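Local atomic coordinates of ralf, proline/betaine transporter (Legionella pneumophila, PDB entry 4D7Q), a protein that probably acts as a guanine-nucleotide exchange factor, built as an engineered chimera that joins a Legionella Sec7 domain to a Rickettsia capping domain. Residues Ser206-Ile214 and Glu295-Pro303. The protein carries 2 engineered substitutions. Sequence-based numbering, arbitrary orientation.
Sequences SPGYQINNI and EKSKIIIQP
Ser206 meets the second strand through Ile300, whose CD1 lies 3.6 Å from Ser206 OG; the hydroxyl also bonds a water that donates to Gln210 OE1 and accepts from Lys298 NZ. At Pro207 the carbonyl takes over: its O receives Gln302 NE2 at 2.8 Å, the donor standing 37° above the carbonyl plane. Gly208 follows with positive phi (94°), its CA passing 3.7 Å from Ile301 O. Tyr209 then opens the regular ladder, its N and O exchanging bonds with Ile301 O and N; its ring swings over toward helix 313-325, where Ala320 and Thr323 receive it and the hydroxyl reaches Leu344 O.

Next comes Gln210, extended with CG anti to the backbone N (chi1 -171°), alongside Ile300 and pointing the same way. Its amide is gripped at both ends: OE1 accepts Ser206 N, while Gln210 NE2 gives a nearly straight 2.7 Å bond to a lone pair of Asn212 OD1, which holds the group's rotation. This is antiparallel pairing of two neighbouring strands inside the capping domain's six-stranded sheet, wholly within the Rickettsia part of the fusion, with 277-283 on the far side of 297-303 and the edge strand 332-334 beyond 208-214.

On the Tyr209 side of the sheet, Ile211 CD1 packs 3.8 Å from Ile299 CD1, while its backbone N and O form another pair of bonds with Ile299. Asn212 OD1 sits beside the aliphatic stem of Lys298, 3.8 Å from Lys298 CB; the ammonium hydrogen-bonds Gly108 O, in the Sec7 part, and makes a cation-pi contact with Tyr283. After the corner at Asn213, whose OD1 is 3.2 Å from Lys296 CG, Ile214 crosses Ile299 at roughly a right angle, and a second water bridges Ile214 O to Ser297 N.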
loop_
_atom_site.group_PDB
_atom_site.type_symbol
_atom_site.label_atom_id
_atom_site.label_comp_id
_atom_site.label_asym_id
_atom_site.label_seq_id
_atom_site.Cartn_x
_atom_site.Cartn_y
_atom_site.Cartn_z
ATOM N N SER A 206 -5.991 2.150 6.926
ATOM C CA SER A 206 -5.488 2.945 5.812
ATOM C C SER A 206 -6.125 4.361 5.802
ATOM O O SER A 206 -7.211 4.520 6.377
ATOM C CB SER A 206 -5.780 2.221 4.498
ATOM O OG SER A 206 -4.987 1.048 4.391
ATOM N N PRO A 207 -5.478 5.380 5.145
ATOM C CA PRO A 207 -6.088 6.723 5.059
ATOM C C PRO A 207 -7.504 6.698 4.489
ATOM O O PRO A 207 -7.804 5.927 3.564
ATOM C CB PRO A 207 -5.146 7.474 4.098
ATOM C CG PRO A 207 -3.840 6.787 4.239
ATOM C CD PRO A 207 -4.189 5.346 4.419
ATOM N N GLY A 208 -8.352 7.554 5.045
ATOM C CA GLY A 208 -9.741 7.668 4.637
ATOM C C GLY A 208 -10.646 6.805 5.483
ATOM O O GLY A 208 -10.384 6.594 6.669
ATOM N N TYR A 209 -11.713 6.294 4.864
ATOM C CA TYR A 209 -12.712 5.462 5.532
ATOM C C TYR A 209 -12.510 3.994 5.219
ATOM O O TYR A 209 -12.314 3.624 4.053
ATOM C CB TYR A 209 -14.110 5.880 5.105
ATOM C CG TYR A 209 -14.393 7.353 5.267
ATOM C CD1 TYR A 209 -14.692 7.894 6.517
ATOM C CD2 TYR A 209 -14.460 8.195 4.154
ATOM C CE1 TYR A 209 -15.014 9.244 6.660
ATOM C CE2 TYR A 209 -14.770 9.545 4.287
ATOM C CZ TYR A 209 -15.069 10.062 5.538
ATOM O OH TYR A 209 -15.379 11.398 5.643
ATOM N N GLN A 210 -12.529 3.168 6.262
ATOM C CA GLN A 210 -12.302 1.734 6.107
ATOM C C GLN A 210 -13.395 0.958 6.796
ATOM O O GLN A 210 -13.810 1.315 7.890
ATOM C CB GLN A 210 -10.924 1.325 6.651
ATOM C CG GLN A 210 -10.526 -0.137 6.336
ATOM C CD GLN A 210 -9.085 -0.431 6.670
ATOM O OE1 GLN A 210 -8.205 0.400 6.489
ATOM N NE2 GLN A 210 -8.804 -1.643 7.115
ATOM N N ILE A 211 -13.877 -0.092 6.130
ATOM C CA ILE A 211 -14.888 -0.989 6.675
ATOM C C ILE A 211 -14.331 -2.406 6.578
ATOM O O ILE A 211 -14.228 -2.960 5.473
ATOM C CB ILE A 211 -16.300 -0.857 6.045
ATOM C CG1 ILE A 211 -16.723 0.624 5.796
ATOM C CG2 ILE A 211 -17.317 -1.617 6.928
ATOM C CD1 ILE A 211 -18.149 0.814 5.107
ATOM N N ASN A 212 -13.930 -2.970 7.735
ATOM C CA ASN A 212 -13.399 -4.330 7.798
ATOM C C ASN A 212 -14.519 -5.311 7.992
ATOM O O ASN A 212 -15.586 -4.922 8.450
ATOM C CB ASN A 212 -12.456 -4.492 8.982
ATOM C CG ASN A 212 -11.176 -3.754 8.841
ATOM O OD1 ASN A 212 -10.687 -3.516 7.731
ATOM N ND2 ASN A 212 -10.584 -3.440 9.976
ATOM N N ASN A 213 -14.259 -6.593 7.686
ATOM C CA ASN A 213 -15.183 -7.716 7.887
ATOM C C ASN A 213 -16.542 -7.462 7.237
ATOM O O ASN A 213 -17.586 -7.802 7.806
ATOM C CB ASN A 213 -15.305 -8.071 9.400
ATOM C CG ASN A 213 -13.969 -8.130 10.123
ATOM O OD1 ASN A 213 -13.093 -8.933 9.806
ATOM N ND2 ASN A 213 -13.769 -7.255 11.094
ATOM N N ILE A 214 -16.520 -6.838 6.043
ATOM C CA ILE A 214 -17.736 -6.516 5.294
ATOM C C ILE A 214 -18.171 -7.758 4.515
ATOM O O ILE A 214 -17.312 -8.539 4.100
ATOM C CB ILE A 214 -17.552 -5.240 4.406
ATOM C CG1 ILE A 214 -18.912 -4.556 4.093
ATOM C CG2 ILE A 214 -16.687 -5.488 3.137
ATOM C CD1 ILE A 214 -18.840 -3.081 3.611
ATOM N N GLU A 295 -8.483 -13.153 6.790
ATOM C CA GLU A 295 -9.554 -14.009 6.289
ATOM C C GLU A 295 -10.835 -13.316 5.858
ATOM O O GLU A 295 -11.734 -13.987 5.345
ATOM C CB GLU A 295 -9.856 -15.123 7.311
ATOM C CG GLU A 295 -8.660 -16.008 7.646
ATOM C CD GLU A 295 -8.915 -17.127 8.644
ATOM O OE1 GLU A 295 -9.775 -16.970 9.542
ATOM O OE2 GLU A 295 -8.225 -18.163 8.536
ATOM N N LYS A 296 -10.937 -12.000 6.061
ATOM C CA LYS A 296 -12.167 -11.266 5.731
ATOM C C LYS A 296 -12.012 -10.199 4.664
ATOM O O LYS A 296 -10.903 -9.797 4.333
ATOM C CB LYS A 296 -12.801 -10.665 7.008
ATOM C CG LYS A 296 -13.039 -11.673 8.149
ATOM C CD LYS A 296 -14.274 -12.571 7.962
ATOM C CE LYS A 296 -14.545 -13.450 9.169
ATOM N NZ LYS A 296 -13.539 -14.544 9.329
ATOM N N SER A 297 -13.140 -9.761 4.115
ATOM C CA SER A 297 -13.210 -8.723 3.096
ATOM C C SER A 297 -13.126 -7.343 3.753
ATOM O O SER A 297 -13.398 -7.192 4.947
ATOM C CB SER A 297 -14.512 -8.842 2.319
ATOM O OG SER A 297 -14.468 -9.935 1.417
ATOM N N LYS A 298 -12.716 -6.344 2.965
ATOM C CA LYS A 298 -12.628 -4.963 3.406
ATOM C C LYS A 298 -12.791 -4.003 2.223
ATOM O O LYS A 298 -12.530 -4.358 1.060
ATOM C CB LYS A 298 -11.314 -4.694 4.213
ATOM C CG LYS A 298 -10.113 -4.268 3.352
ATOM C CD LYS A 298 -8.867 -3.910 4.149
ATOM C CE LYS A 298 -7.670 -3.946 3.206
ATOM N NZ LYS A 298 -6.414 -3.597 3.913
ATOM N N ILE A 299 -13.266 -2.793 2.535
ATOM C CA ILE A 299 -13.398 -1.697 1.591
ATOM C C ILE A 299 -12.727 -0.455 2.156
ATOM O O ILE A 299 -12.801 -0.203 3.366
ATOM C CB ILE A 299 -14.836 -1.436 1.047
ATOM C CG1 ILE A 299 -15.827 -1.087 2.167
ATOM C CG2 ILE A 299 -15.337 -2.591 0.146
ATOM C CD1 ILE A 299 -17.081 -0.298 1.653
ATOM N N ILE A 300 -12.045 0.293 1.283
ATOM C CA ILE A 300 -11.383 1.549 1.639
ATOM C C ILE A 300 -11.949 2.651 0.729
ATOM O O ILE A 300 -11.833 2.566 -0.505
ATOM C CB ILE A 300 -9.829 1.459 1.594
ATOM C CG1 ILE A 300 -9.289 0.399 2.625
ATOM C CG2 ILE A 300 -9.189 2.852 1.842
ATOM C CD1 ILE A 300 -7.805 -0.045 2.402
ATOM N N ILE A 301 -12.541 3.698 1.350
ATOM C CA ILE A 301 -13.132 4.826 0.622
ATOM C C ILE A 301 -12.329 6.103 0.833
ATOM O O ILE A 301 -12.086 6.512 1.967
ATOM C CB ILE A 301 -14.651 5.015 0.929
ATOM C CG1 ILE A 301 -15.431 3.692 0.761
ATOM C CG2 ILE A 301 -15.283 6.147 0.075
ATOM C CD1 ILE A 301 -15.815 3.116 2.031
ATOM N N GLN A 302 -11.938 6.748 -0.266
ATOM C CA GLN A 302 -11.148 7.974 -0.168
ATOM C C GLN A 302 -11.589 9.034 -1.140
ATOM O O GLN A 302 -11.900 8.683 -2.276
ATOM C CB GLN A 302 -9.645 7.690 -0.446
ATOM C CG GLN A 302 -8.973 6.722 0.549
ATOM C CD GLN A 302 -7.601 6.267 0.093
ATOM O OE1 GLN A 302 -7.146 6.589 -1.010
ATOM N NE2 GLN A 302 -6.883 5.533 0.946
ATOM N N PRO A 303 -11.518 10.343 -0.747
ATOM C CA PRO A 303 -11.746 11.416 -1.734
ATOM C C PRO A 303 -10.572 11.367 -2.728
ATOM O O PRO A 303 -9.421 11.175 -2.323
ATOM C CB PRO A 303 -11.701 12.706 -0.897
ATOM C CG PRO A 303 -10.981 12.354 0.338
ATOM C CD PRO A 303 -11.124 10.884 0.574
HETATM O O HOH W 1 -5.892 -1.247 5.672
HETATM O O HOH W 2 -15.725 -10.581 5.498
#